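Local coordinates for Iron(III) ABC transporter, periplasmic iron-compound-binding protein (Vibrio cholerae, PDB 5GGY) that binds siderophore compounds such as Desferal in the periplasm and probably delivers their iron complexes to an ABC transporter, at residues L22-L27 / A40-S45; G34-G39 / E54-V59; V220-P225 / G247-V252; R253-Y258 / A268-E273. All blocks are in the same frame, centred on the assembly; numbering follows the deposited sequence.

How the interactions relate
Interactions 1 and 2 lie together at one side of the chain, their centres about 10 Å apart and their segments alternating in sequence; Leu27 packs on Pro37 and Val55, and Ala40 on Val59. Interactions 3 and 4 follow later in the chain and are also about 10 Å apart, joined where Val252 of strand 249-252 and Ala270 of helix 262-276 meet. The two groups lie in the two lobes expected of this binding-protein family: the centres of interactions 1 and 3 are about 25 Å apart, on opposite sides of the chain's centre. Loop 253-258 connects the groups, since Trp256 meets Trp24 edge-to-face, and it lies between the lobes, where this family probably binds its ligand.

Interaction 1 (L22-L27 / A40-S45); sequences LNWDLL and APELSS
The indole of Trp24 donates its NE1 hydrogen to Pro41 O at 2.9 Å, with an N-H...O angle of 154°. The oxygen lies in the ring plane, whereas the donor sits above the carbonyl plane of Pro41, 44° out of it. The benzo part of the ring continues along the turn: CZ2 of Trp24 lies 3.6 Å from Glu42 CB, and the same CZ2 is 3.8 Å from Ser45 CB. At the start of the contact the Pro41 ring presses on backbone, its CG 3.4 Å from Leu22 O. Leu27 completes this first shell. With its CG anti to the backbone N (chi1 178°), it carries CD1 to within 3.7 Å of Ala40 CB, while its CD2 meets Leu43 CD2 at 4.0 Å.

Further out, Arg65 makes a cation-pi contact with Trp24 and a salt bridge with Glu42, linking the indole to the carboxylate beside it. Tyr46 and Trp256 add edge-to-face contacts to Trp24, and Asp61 OD2 receives the N-H of Leu43. The contact thus ties the first turn of helix 24-32 to the turn leading from strand 39-40 into helix 43-49, a link between successive strand-helix units of an alpha/beta lobe of a periplasmic binding protein.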
loop_
_atom_site.group_PDB
_atom_site.type_symbol
_atom_site.label_atom_id
_atom_site.label_comp_id
_atom_site.label_asym_id
_atom_site.label_seq_id
_atom_site.Cartn_x
_atom_site.Cartn_y
_atom_site.Cartn_z
ATOM N N LEU A 22 12.241 -13.714 -17.325
ATOM C CA LEU A 22 11.559 -14.614 -18.253
ATOM C C LEU A 22 10.077 -14.305 -18.442
ATOM O O LEU A 22 9.396 -14.987 -19.203
ATOM C CB LEU A 22 11.710 -16.061 -17.790
ATOM C CG LEU A 22 13.147 -16.570 -17.686
ATOM C CD1 LEU A 22 13.146 -18.059 -17.429
ATOM C CD2 LEU A 22 13.934 -16.236 -18.943
ATOM N N ASN A 23 9.576 -13.286 -17.755
ATOM C CA ASN A 23 8.180 -12.902 -17.910
ATOM C C ASN A 23 8.004 -11.388 -17.881
ATOM O O ASN A 23 8.850 -10.666 -17.355
ATOM C CB ASN A 23 7.323 -13.558 -16.829
ATOM C CG ASN A 23 6.112 -14.266 -17.400
ATOM O OD1 ASN A 23 6.134 -14.738 -18.537
ATOM N ND2 ASN A 23 5.046 -14.342 -16.614
ATOM N N TRP A 24 6.901 -10.915 -18.454
ATOM C CA TRP A 24 6.663 -9.483 -18.592
ATOM C C TRP A 24 6.356 -8.795 -17.266
ATOM O O TRP A 24 6.736 -7.640 -17.064
ATOM C CB TRP A 24 5.524 -9.234 -19.580
ATOM C CG TRP A 24 5.946 -9.398 -21.004
ATOM C CD1 TRP A 24 7.219 -9.594 -21.463
ATOM C CD2 TRP A 24 5.101 -9.379 -22.161
ATOM N NE1 TRP A 24 7.217 -9.698 -22.833
ATOM C CE2 TRP A 24 5.929 -9.570 -23.286
ATOM C CE3 TRP A 24 3.727 -9.220 -22.357
ATOM C CZ2 TRP A 24 5.428 -9.604 -24.586
ATOM C CZ3 TRP A 24 3.232 -9.254 -23.647
ATOM C CH2 TRP A 24 4.080 -9.446 -24.745
ATOM N N ASP A 25 5.668 -9.495 -16.368
ATOM C CA ASP A 25 5.346 -8.927 -15.064
ATOM C C ASP A 25 6.628 -8.706 -14.269
ATOM O O ASP A 25 6.830 -7.647 -13.681
ATOM C CB ASP A 25 4.369 -9.828 -14.298
ATOM C CG ASP A 25 4.912 -11.225 -14.066
ATOM O OD1 ASP A 25 5.819 -11.645 -14.813
ATOM O OD2 ASP A 25 4.429 -11.903 -13.134
ATOM N N LEU A 26 7.500 -9.711 -14.283
ATOM C CA LEU A 26 8.799 -9.628 -13.627
ATOM C C LEU A 26 9.696 -8.603 -14.306
ATOM O O LEU A 26 10.489 -7.930 -13.648
ATOM C CB LEU A 26 9.486 -10.993 -13.625
ATOM C CG LEU A 26 8.832 -12.073 -12.766
ATOM C CD1 LEU A 26 9.596 -13.387 -12.868
ATOM C CD2 LEU A 26 8.729 -11.610 -11.314
ATOM N N LEU A 27 9.576 -8.501 -15.626
ATOM C CA LEU A 27 10.322 -7.506 -16.384
ATOM C C LEU A 27 9.940 -6.109 -15.924
ATOM O O LEU A 27 10.798 -5.243 -15.772
ATOM C CB LEU A 27 10.066 -7.658 -17.885
ATOM C CG LEU A 27 10.749 -6.633 -18.795
ATOM C CD1 LEU A 27 12.246 -6.554 -18.523
ATOM C CD2 LEU A 27 10.491 -6.961 -20.257
ATOM N N ALA A 40 15.453 -10.466 -21.446
ATOM C CA ALA A 40 14.009 -10.376 -21.260
ATOM C C ALA A 40 13.299 -10.940 -22.489
ATOM O O ALA A 40 13.870 -10.950 -23.579
ATOM C CB ALA A 40 13.592 -8.930 -21.004
ATOM N N PRO A 41 12.056 -11.427 -22.318
ATOM C CA PRO A 41 11.365 -12.088 -23.430
ATOM C C PRO A 41 10.467 -11.169 -24.262
ATOM O O PRO A 41 9.894 -10.218 -23.726
ATOM C CB PRO A 41 10.524 -13.143 -22.715
ATOM C CG PRO A 41 10.155 -12.481 -21.425
ATOM C CD PRO A 41 11.314 -11.576 -21.052
ATOM N N GLU A 42 10.365 -11.465 -25.558
ATOM C CA GLU A 42 9.426 -10.810 -26.479
ATOM C C GLU A 42 9.365 -9.289 -26.343
ATOM O O GLU A 42 8.304 -8.718 -26.093
ATOM C CB GLU A 42 8.025 -11.397 -26.288
ATOM C CG GLU A 42 7.949 -12.899 -26.522
ATOM C CD GLU A 42 6.583 -13.474 -26.196
ATOM O OE1 GLU A 42 6.476 -14.220 -25.200
ATOM O OE2 GLU A 42 5.619 -13.186 -26.937
ATOM N N LEU A 43 10.507 -8.638 -26.525
ATOM C CA LEU A 43 10.609 -7.200 -26.303
ATOM C C LEU A 43 9.802 -6.363 -27.294
ATOM O O LEU A 43 9.245 -5.328 -26.923
ATOM C CB LEU A 43 12.076 -6.768 -26.339
ATOM C CG LEU A 43 12.935 -7.329 -25.205
ATOM C CD1 LEU A 43 14.294 -6.651 -25.164
ATOM C CD2 LEU A 43 12.218 -7.179 -23.876
ATOM N N SER A 44 9.741 -6.797 -28.551
ATOM C CA SER A 44 9.010 -6.038 -29.559
ATOM C C SER A 44 7.507 -6.163 -29.336
ATOM O O SER A 44 6.745 -5.264 -29.677
ATOM C CB SER A 44 9.380 -6.503 -30.967
ATOM O OG SER A 44 9.051 -7.869 -31.153
ATOM N N SER A 45 7.092 -7.285 -28.755
ATOM C CA SER A 45 5.690 -7.510 -28.410
ATOM C C SER A 45 5.343 -6.806 -27.109
ATOM O O SER A 45 4.203 -6.407 -26.885
ATOM C CB SER A 45 5.397 -9.006 -28.294
ATOM O OG SER A 45 4.465 -9.404 -29.276
#

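Interaction 2 (G34-G39 / E54-V59); sequences GIQPVG and EVPSSV
Gln36 reaches across to Pro56 and Ser58. Its CG is anti to its own carbonyl carbon (chi1 -72°) and the chain runs out extended, carrying the amide slantwise across the proline ring: NE2 of Gln36 is 3.5 Å from Pro56 CG, and CD of Gln36 is 3.6 Å from the same carbon. The other amide branch accepts a weak hydrogen bond from Ser58, with OG 3.5 Å from Gln36 OE1. This polar link lies at the exposed margin of the contact.

Next in sequence, Pro37 meets Val59 in the buried part. Both methyl groups of Val59 come up to Pro37 O from the same side, CG2 closer at 3.2 Å and CG1 at 3.5 Å. The pyrrolidine ring adds a looser apolar contact, Pro37 CG to Val59 CG1 at 4.2 Å. Val38 and Gly39 then pass Val59 chiefly through backbone, with Gly39 C 4.1 Å from Val59 CG1. The facing residues are presented by a type I beta turn, Pro56 to Val59, closed by Val59 N to Pro56 O at 3.2 Å.

Both loops lead into the small parallel pair of strands 39-40 and 60-61. Leu27 and Leu31 of helix 24-32 pack against Pro37, Leu31 also reaches Pro56, and Leu43 of helix 43-49 meets Val59.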
loop_
_atom_site.group_PDB
_atom_site.type_symbol
_atom_site.label_atom_id
_atom_site.label_comp_id
_atom_site.label_asym_id
_atom_site.label_seq_id
_atom_site.Cartn_x
_atom_site.Cartn_y
_atom_site.Cartn_z
ATOM N N GLY A 34 14.604 0.021 -10.843
ATOM C CA GLY A 34 15.832 0.589 -11.364
ATOM C C GLY A 34 16.877 -0.478 -11.627
ATOM O O GLY A 34 18.075 -0.214 -11.569
ATOM N N ILE A 35 16.414 -1.689 -11.911
ATOM C CA ILE A 35 17.295 -2.807 -12.228
ATOM C C ILE A 35 17.165 -3.167 -13.701
ATOM O O ILE A 35 16.135 -3.683 -14.123
ATOM C CB ILE A 35 16.972 -4.055 -11.372
ATOM C CG1 ILE A 35 17.092 -3.740 -9.879
ATOM C CG2 ILE A 35 17.882 -5.212 -11.752
ATOM C CD1 ILE A 35 18.519 -3.692 -9.366
ATOM N N GLN A 36 18.203 -2.884 -14.484
ATOM C CA GLN A 36 18.189 -3.207 -15.909
ATOM C C GLN A 36 18.635 -4.646 -16.151
ATOM O O GLN A 36 19.799 -4.986 -15.929
ATOM C CB GLN A 36 19.079 -2.246 -16.701
ATOM C CG GLN A 36 18.526 -0.841 -16.838
ATOM C CD GLN A 36 19.265 -0.026 -17.884
ATOM O OE1 GLN A 36 20.213 -0.503 -18.507
ATOM N NE2 GLN A 36 18.826 1.209 -18.083
ATOM N N PRO A 37 17.704 -5.500 -16.603
ATOM C CA PRO A 37 18.021 -6.903 -16.885
ATOM C C PRO A 37 18.828 -7.049 -18.169
ATOM O O PRO A 37 18.686 -6.223 -19.072
ATOM C CB PRO A 37 16.642 -7.548 -17.031
ATOM C CG PRO A 37 15.785 -6.452 -17.544
ATOM C CD PRO A 37 16.297 -5.183 -16.908
ATOM N N VAL A 38 19.663 -8.079 -18.249
ATOM C CA VAL A 38 20.450 -8.315 -19.451
ATOM C C VAL A 38 19.663 -9.168 -20.443
ATOM O O VAL A 38 20.010 -9.242 -21.623
ATOM C CB VAL A 38 21.794 -9.002 -19.128
ATOM C CG1 VAL A 38 22.573 -8.191 -18.102
ATOM C CG2 VAL A 38 21.568 -10.421 -18.629
ATOM N N GLY A 39 18.596 -9.799 -19.960
ATOM C CA GLY A 39 17.771 -10.656 -20.793
ATOM C C GLY A 39 16.298 -10.609 -20.428
ATOM O O GLY A 39 15.931 -10.701 -19.255
ATOM N N GLU A 54 9.267 1.450 -20.061
ATOM C CA GLU A 54 10.023 1.242 -21.289
ATOM C C GLU A 54 11.251 0.374 -21.048
ATOM O O GLU A 54 12.025 0.617 -20.123
ATOM C CB GLU A 54 10.451 2.579 -21.896
ATOM C CG GLU A 54 11.256 2.427 -23.179
ATOM C CD GLU A 54 11.930 3.712 -23.615
ATOM O OE1 GLU A 54 12.741 3.662 -24.565
ATOM O OE2 GLU A 54 11.654 4.771 -23.010
ATOM N N VAL A 55 11.421 -0.644 -21.886
ATOM C CA VAL A 55 12.598 -1.495 -21.816
ATOM C C VAL A 55 13.788 -0.802 -22.470
ATOM O O VAL A 55 13.707 -0.390 -23.626
ATOM C CB VAL A 55 12.351 -2.852 -22.502
ATOM C CG1 VAL A 55 13.630 -3.667 -22.549
ATOM C CG2 VAL A 55 11.248 -3.617 -21.782
ATOM N N PRO A 56 14.892 -0.649 -21.722
ATOM C CA PRO A 56 16.133 -0.090 -22.269
ATOM C C PRO A 56 16.643 -0.908 -23.455
ATOM O O PRO A 56 16.475 -2.124 -23.478
ATOM C CB PRO A 56 17.109 -0.167 -21.088
ATOM C CG PRO A 56 16.242 -0.212 -19.879
ATOM C CD PRO A 56 15.008 -0.954 -20.285
ATOM N N SER A 57 17.264 -0.242 -24.422
ATOM C CA SER A 57 17.729 -0.901 -25.639
ATOM C C SER A 57 18.880 -1.873 -25.375
ATOM O O SER A 57 19.200 -2.706 -26.224
ATOM C CB SER A 57 18.156 0.144 -26.676
ATOM O OG SER A 57 19.172 0.987 -26.164
ATOM N N SER A 58 19.492 -1.768 -24.200
ATOM C CA SER A 58 20.603 -2.639 -23.829
ATOM C C SER A 58 20.143 -4.075 -23.597
ATOM O O SER A 58 20.909 -5.020 -23.788
ATOM C CB SER A 58 21.295 -2.117 -22.574
ATOM O OG SER A 58 20.487 -2.331 -21.430
ATOM N N VAL A 59 18.893 -4.228 -23.173
ATOM C CA VAL A 59 18.323 -5.538 -22.873
ATOM C C VAL A 59 18.199 -6.401 -24.121
ATOM O O VAL A 59 17.607 -5.980 -25.116
ATOM C CB VAL A 59 16.932 -5.407 -22.229
ATOM C CG1 VAL A 59 16.450 -6.760 -21.727
ATOM C CG2 VAL A 59 16.967 -4.389 -21.102
#

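Interaction 3 (V220-P225 / G247-V252); sequences VLYFLP and GRVNSV
Tyr222 and Ser251 face each other across two parallel strands whose axes approach to 4.6 Å at an angle of 23°. Ser251 CA lies over one face of the Tyr222 ring, 3.9 Å from its centroid, a CH-pi contact; Ser251 CB comes within 3.5 Å of Tyr222 CZ. The ring is placed there by a chi1 of 62°, which sets CG between the backbone N and the carbonyl carbon, and its hydroxyl is held by Glu229.

On the other face the packing is equally close. Val252 stands beside Phe223, its CB 3.7 Å from Phe223 CD1, while its CG2 packs on Leu221 CB at 3.8 Å. The backbone ladder is held at both ends: Val220 N donates to Arg248 O at 3.0 Å, and Leu224 N to Val252 O at 2.7 Å in a nearly straight bond. Its weak rung is in the middle, Tyr222 N to Asn250 O at 3.3 Å.

The looser, solvent side is that of the outer strand. Val220 to Phe223 are buried, whereas Arg248, Val249, Asn250 and Ser251 are partly exposed, and Arg248, centre of an inverse gamma turn, directs its guanidinium away from strand 220-223.

Strand 219-223 lies between 161-167 and 249-252. Ile271, Ala270 and Ser274 of helix 262-276 cover the Leu221 and Val252 side, whereas Phe243 of helix 242-245 packs on Val220 and Val249.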
loop_
_atom_site.group_PDB
_atom_site.type_symbol
_atom_site.label_atom_id
_atom_site.label_comp_id
_atom_site.label_asym_id
_atom_site.label_seq_id
_atom_site.Cartn_x
_atom_site.Cartn_y
_atom_site.Cartn_z
ATOM N N VAL A 220 -18.688 -0.117 -19.869
ATOM C CA VAL A 220 -17.871 -1.232 -20.330
ATOM C C VAL A 220 -16.540 -0.731 -20.878
ATOM O O VAL A 220 -16.502 0.089 -21.794
ATOM C CB VAL A 220 -18.596 -2.047 -21.419
ATOM C CG1 VAL A 220 -17.630 -2.991 -22.120
ATOM C CG2 VAL A 220 -19.764 -2.806 -20.817
ATOM N N LEU A 221 -15.447 -1.224 -20.306
ATOM C CA LEU A 221 -14.108 -0.839 -20.745
ATOM C C LEU A 221 -13.349 -2.039 -21.303
ATOM O O LEU A 221 -13.303 -3.095 -20.671
ATOM C CB LEU A 221 -13.324 -0.213 -19.587
ATOM C CG LEU A 221 -13.872 1.085 -18.988
ATOM C CD1 LEU A 221 -13.025 1.535 -17.809
ATOM C CD2 LEU A 221 -13.939 2.173 -20.046
ATOM N N TYR A 222 -12.756 -1.878 -22.484
ATOM C CA TYR A 222 -11.951 -2.946 -23.070
ATOM C C TYR A 222 -10.536 -2.469 -23.389
ATOM O O TYR A 222 -10.340 -1.372 -23.913
ATOM C CB TYR A 222 -12.624 -3.517 -24.326
ATOM C CG TYR A 222 -12.817 -2.536 -25.463
ATOM C CD1 TYR A 222 -11.867 -2.415 -26.473
ATOM C CD2 TYR A 222 -13.957 -1.745 -25.540
ATOM C CE1 TYR A 222 -12.043 -1.527 -27.515
ATOM C CE2 TYR A 222 -14.141 -0.853 -26.580
ATOM C CZ TYR A 222 -13.181 -0.748 -27.564
ATOM O OH TYR A 222 -13.359 0.139 -28.601
ATOM N N PHE A 223 -9.554 -3.307 -23.070
ATOM C CA PHE A 223 -8.149 -2.937 -23.199
ATOM C C PHE A 223 -7.613 -3.095 -24.617
ATOM O O PHE A 223 -7.858 -4.099 -25.283
ATOM C CB PHE A 223 -7.286 -3.767 -22.242
ATOM C CG PHE A 223 -7.533 -3.479 -20.790
ATOM C CD1 PHE A 223 -7.155 -2.270 -20.240
ATOM C CD2 PHE A 223 -8.122 -4.426 -19.972
ATOM C CE1 PHE A 223 -7.373 -2.004 -18.906
ATOM C CE2 PHE A 223 -8.339 -4.168 -18.639
ATOM C CZ PHE A 223 -7.968 -2.955 -18.102
ATOM N N LEU A 224 -6.876 -2.087 -25.068
ATOM C CA LEU A 224 -6.124 -2.176 -26.310
ATOM C C LEU A 224 -4.792 -2.872 -26.020
ATOM O O LEU A 224 -4.336 -2.878 -24.879
ATOM C CB LEU A 224 -5.911 -0.782 -26.908
ATOM C CG LEU A 224 -7.181 -0.041 -27.336
ATOM C CD1 LEU A 224 -6.849 1.345 -27.865
ATOM C CD2 LEU A 224 -7.953 -0.842 -28.375
ATOM N N PRO A 225 -4.164 -3.473 -27.043
ATOM C CA PRO A 225 -4.575 -3.537 -28.449
ATOM C C PRO A 225 -5.575 -4.646 -28.756
ATOM O O PRO A 225 -5.576 -5.697 -28.120
ATOM C CB PRO A 225 -3.257 -3.802 -29.174
ATOM C CG PRO A 225 -2.484 -4.621 -28.201
ATOM C CD PRO A 225 -2.846 -4.098 -26.833
ATOM N N GLY A 247 -23.835 4.940 -24.850
ATOM C CA GLY A 247 -22.542 5.588 -24.975
ATOM C C GLY A 247 -21.626 5.326 -23.798
ATOM O O GLY A 247 -20.571 5.946 -23.668
ATOM N N ARG A 248 -22.028 4.399 -22.937
ATOM C CA ARG A 248 -21.234 4.050 -21.766
ATOM C C ARG A 248 -20.242 2.939 -22.085
ATOM O O ARG A 248 -20.263 1.875 -21.482
ATOM C CB ARG A 248 -22.142 3.631 -20.611
ATOM C CG ARG A 248 -23.290 4.588 -20.347
ATOM C CD ARG A 248 -23.937 4.322 -19.000
ATOM N NE ARG A 248 -25.367 4.616 -19.022
ATOM C CZ ARG A 248 -26.314 3.707 -19.224
ATOM N NH1 ARG A 248 -25.987 2.437 -19.422
ATOM N NH2 ARG A 248 -27.590 4.066 -19.229
ATOM N N VAL A 249 -19.375 3.192 -23.054
ATOM C CA VAL A 249 -18.355 2.227 -23.445
ATOM C C VAL A 249 -17.157 2.955 -24.048
ATOM O O VAL A 249 -17.320 3.949 -24.758
ATOM C CB VAL A 249 -18.911 1.192 -24.451
ATOM C CG1 VAL A 249 -19.443 1.874 -25.703
ATOM C CG2 VAL A 249 -17.857 0.153 -24.808
ATOM N N ASN A 250 -15.953 2.479 -23.742
ATOM C CA ASN A 250 -14.740 3.108 -24.248
ATOM C C ASN A 250 -13.553 2.153 -24.263
ATOM O O ASN A 250 -13.512 1.177 -23.513
ATOM C CB ASN A 250 -14.405 4.345 -23.416
ATOM C CG ASN A 250 -13.419 5.262 -24.107
ATOM O OD1 ASN A 250 -13.120 5.091 -25.289
ATOM N ND2 ASN A 250 -12.912 6.247 -23.375
ATOM N N SER A 251 -12.589 2.439 -25.132
ATOM C CA SER A 251 -11.369 1.648 -25.205
ATOM C C SER A 251 -10.337 2.176 -24.216
ATOM O O SER A 251 -10.288 3.374 -23.938
ATOM C CB SER A 251 -10.799 1.661 -26.626
ATOM O OG SER A 251 -10.390 2.963 -27.002
ATOM N N VAL A 252 -9.520 1.278 -23.680
ATOM C CA VAL A 252 -8.469 1.672 -22.752
ATOM C C VAL A 252 -7.097 1.445 -23.377
ATOM O O VAL A 252 -6.814 0.362 -23.891
ATOM C CB VAL A 252 -8.567 0.894 -21.422
ATOM C CG1 VAL A 252 -7.530 1.403 -20.433
ATOM C CG2 VAL A 252 -9.963 1.015 -20.833
#

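Interaction 4 (R253-Y258 / A268-E273); sequences RPVWSY and AEAITE
Arg253 turns toward Glu273 with its CG set between the backbone N and the carbonyl carbon (chi1 60°), after which the chain runs extended to NE. Glu273 has its CG anti to its backbone N (chi1 164°), and the two side chains cross at about a right angle. They meet in a salt bridge: Arg253 NE donates to Glu273 OE1 at 3.0 Å, with an N-H...O angle of 159°. The oxygen lies near the guanidinium plane, but NE approaches from above the carboxylate plane.

Ala270 lies against the arginine, its CB over one face of the guanidinium, toward the rim, and 3.8 Å from Arg253 CG. The same methyl meets Val255 CG2 at 3.7 Å, so it packs against both an aliphatic stem and a valine branch. A water joins the backbones, accepting from Arg253 N at 3.3 Å and donating to Ala270 O at 2.7 Å. Glu269 OE1 stands farther off, 4.5 Å from Arg253 NH2; the stronger partner of its carboxylate is Arg143, in a salt bridge through OE2.

The loop continues from strand 249-252 and lies against helix 262-276, into which it later leads. Beyond the loop, Ala268, Glu269 and Thr272 touch Leu147 of helix 130-154, and Ala268 also meets Phe144 there.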
loop_
_atom_site.group_PDB
_atom_site.type_symbol
_atom_site.label_atom_id
_atom_site.label_comp_id
_atom_site.label_asym_id
_atom_site.label_seq_id
_atom_site.Cartn_x
_atom_site.Cartn_y
_atom_site.Cartn_z
ATOM N N ARG A 253 -6.253 2.473 -23.332
ATOM C CA ARG A 253 -4.915 2.406 -23.911
ATOM C C ARG A 253 -4.115 1.264 -23.290
ATOM O O ARG A 253 -4.314 0.936 -22.120
ATOM C CB ARG A 253 -4.186 3.743 -23.731
ATOM C CG ARG A 253 -3.998 4.189 -22.294
ATOM C CD ARG A 253 -3.239 5.509 -22.239
ATOM N NE ARG A 253 -3.137 6.029 -20.879
ATOM C CZ ARG A 253 -2.148 5.744 -20.040
ATOM N NH1 ARG A 253 -1.166 4.938 -20.419
ATOM N NH2 ARG A 253 -2.143 6.266 -18.822
ATOM N N PRO A 254 -3.217 0.647 -24.080
ATOM C CA PRO A 254 -2.485 -0.570 -23.697
ATOM C C PRO A 254 -1.858 -0.544 -22.303
ATOM O O PRO A 254 -0.886 0.168 -22.061
ATOM C CB PRO A 254 -1.396 -0.662 -24.770
ATOM C CG PRO A 254 -2.013 -0.039 -25.966
ATOM C CD PRO A 254 -2.873 1.080 -25.448
ATOM N N VAL A 255 -2.442 -1.317 -21.392
ATOM C CA VAL A 255 -1.858 -1.560 -20.078
ATOM C C VAL A 255 -1.960 -3.044 -19.759
ATOM O O VAL A 255 -3.047 -3.616 -19.779
ATOM C CB VAL A 255 -2.552 -0.755 -18.964
ATOM C CG1 VAL A 255 -1.940 -1.104 -17.623
ATOM C CG2 VAL A 255 -2.434 0.741 -19.223
ATOM N N TRP A 256 -0.822 -3.663 -19.472
ATOM C CA TRP A 256 -0.766 -5.100 -19.243
ATOM C C TRP A 256 -1.560 -5.496 -18.000
ATOM O O TRP A 256 -1.262 -5.057 -16.886
ATOM C CB TRP A 256 0.689 -5.557 -19.124
ATOM C CG TRP A 256 0.897 -7.046 -19.222
ATOM C CD1 TRP A 256 1.597 -7.829 -18.353
ATOM C CD2 TRP A 256 0.415 -7.922 -20.251
ATOM N NE1 TRP A 256 1.580 -9.137 -18.772
ATOM C CE2 TRP A 256 0.859 -9.222 -19.933
ATOM C CE3 TRP A 256 -0.352 -7.735 -21.406
ATOM C CZ2 TRP A 256 0.564 -10.328 -20.731
ATOM C CZ3 TRP A 256 -0.644 -8.834 -22.195
ATOM C CH2 TRP A 256 -0.189 -10.114 -21.854
ATOM N N SER A 257 -2.576 -6.328 -18.205
ATOM C CA SER A 257 -3.461 -6.743 -17.126
ATOM C C SER A 257 -2.911 -7.950 -16.378
ATOM O O SER A 257 -3.586 -8.523 -15.522
ATOM C CB SER A 257 -4.852 -7.060 -17.674
ATOM O OG SER A 257 -5.341 -6.002 -18.482
ATOM N N TYR A 258 -1.684 -8.333 -16.710
ATOM C CA TYR A 258 -1.011 -9.432 -16.031
ATOM C C TYR A 258 0.409 -9.026 -15.646
ATOM O O TYR A 258 1.363 -9.767 -15.883
ATOM C CB TYR A 258 -0.990 -10.678 -16.916
ATOM C CG TYR A 258 -2.280 -10.898 -17.677
ATOM C CD1 TYR A 258 -2.415 -10.469 -18.992
ATOM C CD2 TYR A 258 -3.367 -11.521 -17.077
ATOM C CE1 TYR A 258 -3.587 -10.662 -19.689
ATOM C CE2 TYR A 258 -4.548 -11.719 -17.769
ATOM C CZ TYR A 258 -4.652 -11.287 -19.075
ATOM O OH TYR A 258 -5.821 -11.475 -19.777
ATOM N N ALA A 268 -4.942 2.068 -13.342
ATOM C CA ALA A 268 -5.806 3.034 -12.671
ATOM C C ALA A 268 -5.909 4.343 -13.441
ATOM O O ALA A 268 -6.991 4.915 -13.554
ATOM C CB ALA A 268 -5.306 3.291 -11.261
ATOM N N GLU A 269 -4.780 4.810 -13.967
ATOM C CA GLU A 269 -4.734 6.061 -14.716
ATOM C C GLU A 269 -5.391 5.925 -16.087
ATOM O O GLU A 269 -6.111 6.821 -16.531
ATOM C CB GLU A 269 -3.286 6.537 -14.870
ATOM C CG GLU A 269 -2.612 6.898 -13.551
ATOM C CD GLU A 269 -1.208 7.439 -13.737
ATOM O OE1 GLU A 269 -0.510 6.974 -14.662
ATOM O OE2 GLU A 269 -0.803 8.331 -12.962
ATOM N N ALA A 270 -5.141 4.801 -16.751
ATOM C CA ALA A 270 -5.684 4.558 -18.082
ATOM C C ALA A 270 -7.188 4.333 -18.019
ATOM O O ALA A 270 -7.938 4.835 -18.856
ATOM C CB ALA A 270 -4.995 3.368 -18.725
ATOM N N ILE A 271 -7.621 3.578 -17.015
ATOM C CA ILE A 271 -9.040 3.324 -16.797
ATOM C C ILE A 271 -9.774 4.617 -16.449
ATOM O O ILE A 271 -10.842 4.894 -16.996
ATOM C CB ILE A 271 -9.257 2.278 -15.682
ATOM C CG1 ILE A 271 -8.938 0.873 -16.208
ATOM C CG2 ILE A 271 -10.678 2.339 -15.147
ATOM C CD1 ILE A 271 -9.019 -0.214 -15.153
ATOM N N THR A 272 -9.192 5.405 -15.548
ATOM C CA THR A 272 -9.748 6.704 -15.178
ATOM C C THR A 272 -9.889 7.598 -16.401
ATOM O O THR A 272 -10.943 8.194 -16.628
ATOM C CB THR A 272 -8.874 7.419 -14.130
ATOM O OG1 THR A 272 -8.888 6.675 -12.906
ATOM C CG2 THR A 272 -9.393 8.823 -13.869
ATOM N N GLU A 273 -8.821 7.673 -17.188
ATOM C CA GLU A 273 -8.800 8.459 -18.418
ATOM C C GLU A 273 -9.919 8.068 -19.383
ATOM O O GLU A 273 -10.620 8.929 -19.913
ATOM C CB GLU A 273 -7.439 8.311 -19.098
ATOM C CG GLU A 273 -7.405 8.751 -20.543
ATOM C CD GLU A 273 -6.074 8.448 -21.194
ATOM O OE1 GLU A 273 -5.073 8.317 -20.458
ATOM O OE2 GLU A 273 -6.030 8.328 -22.437
HETATM O O HOH W 1 -7.106 4.929 -21.372
#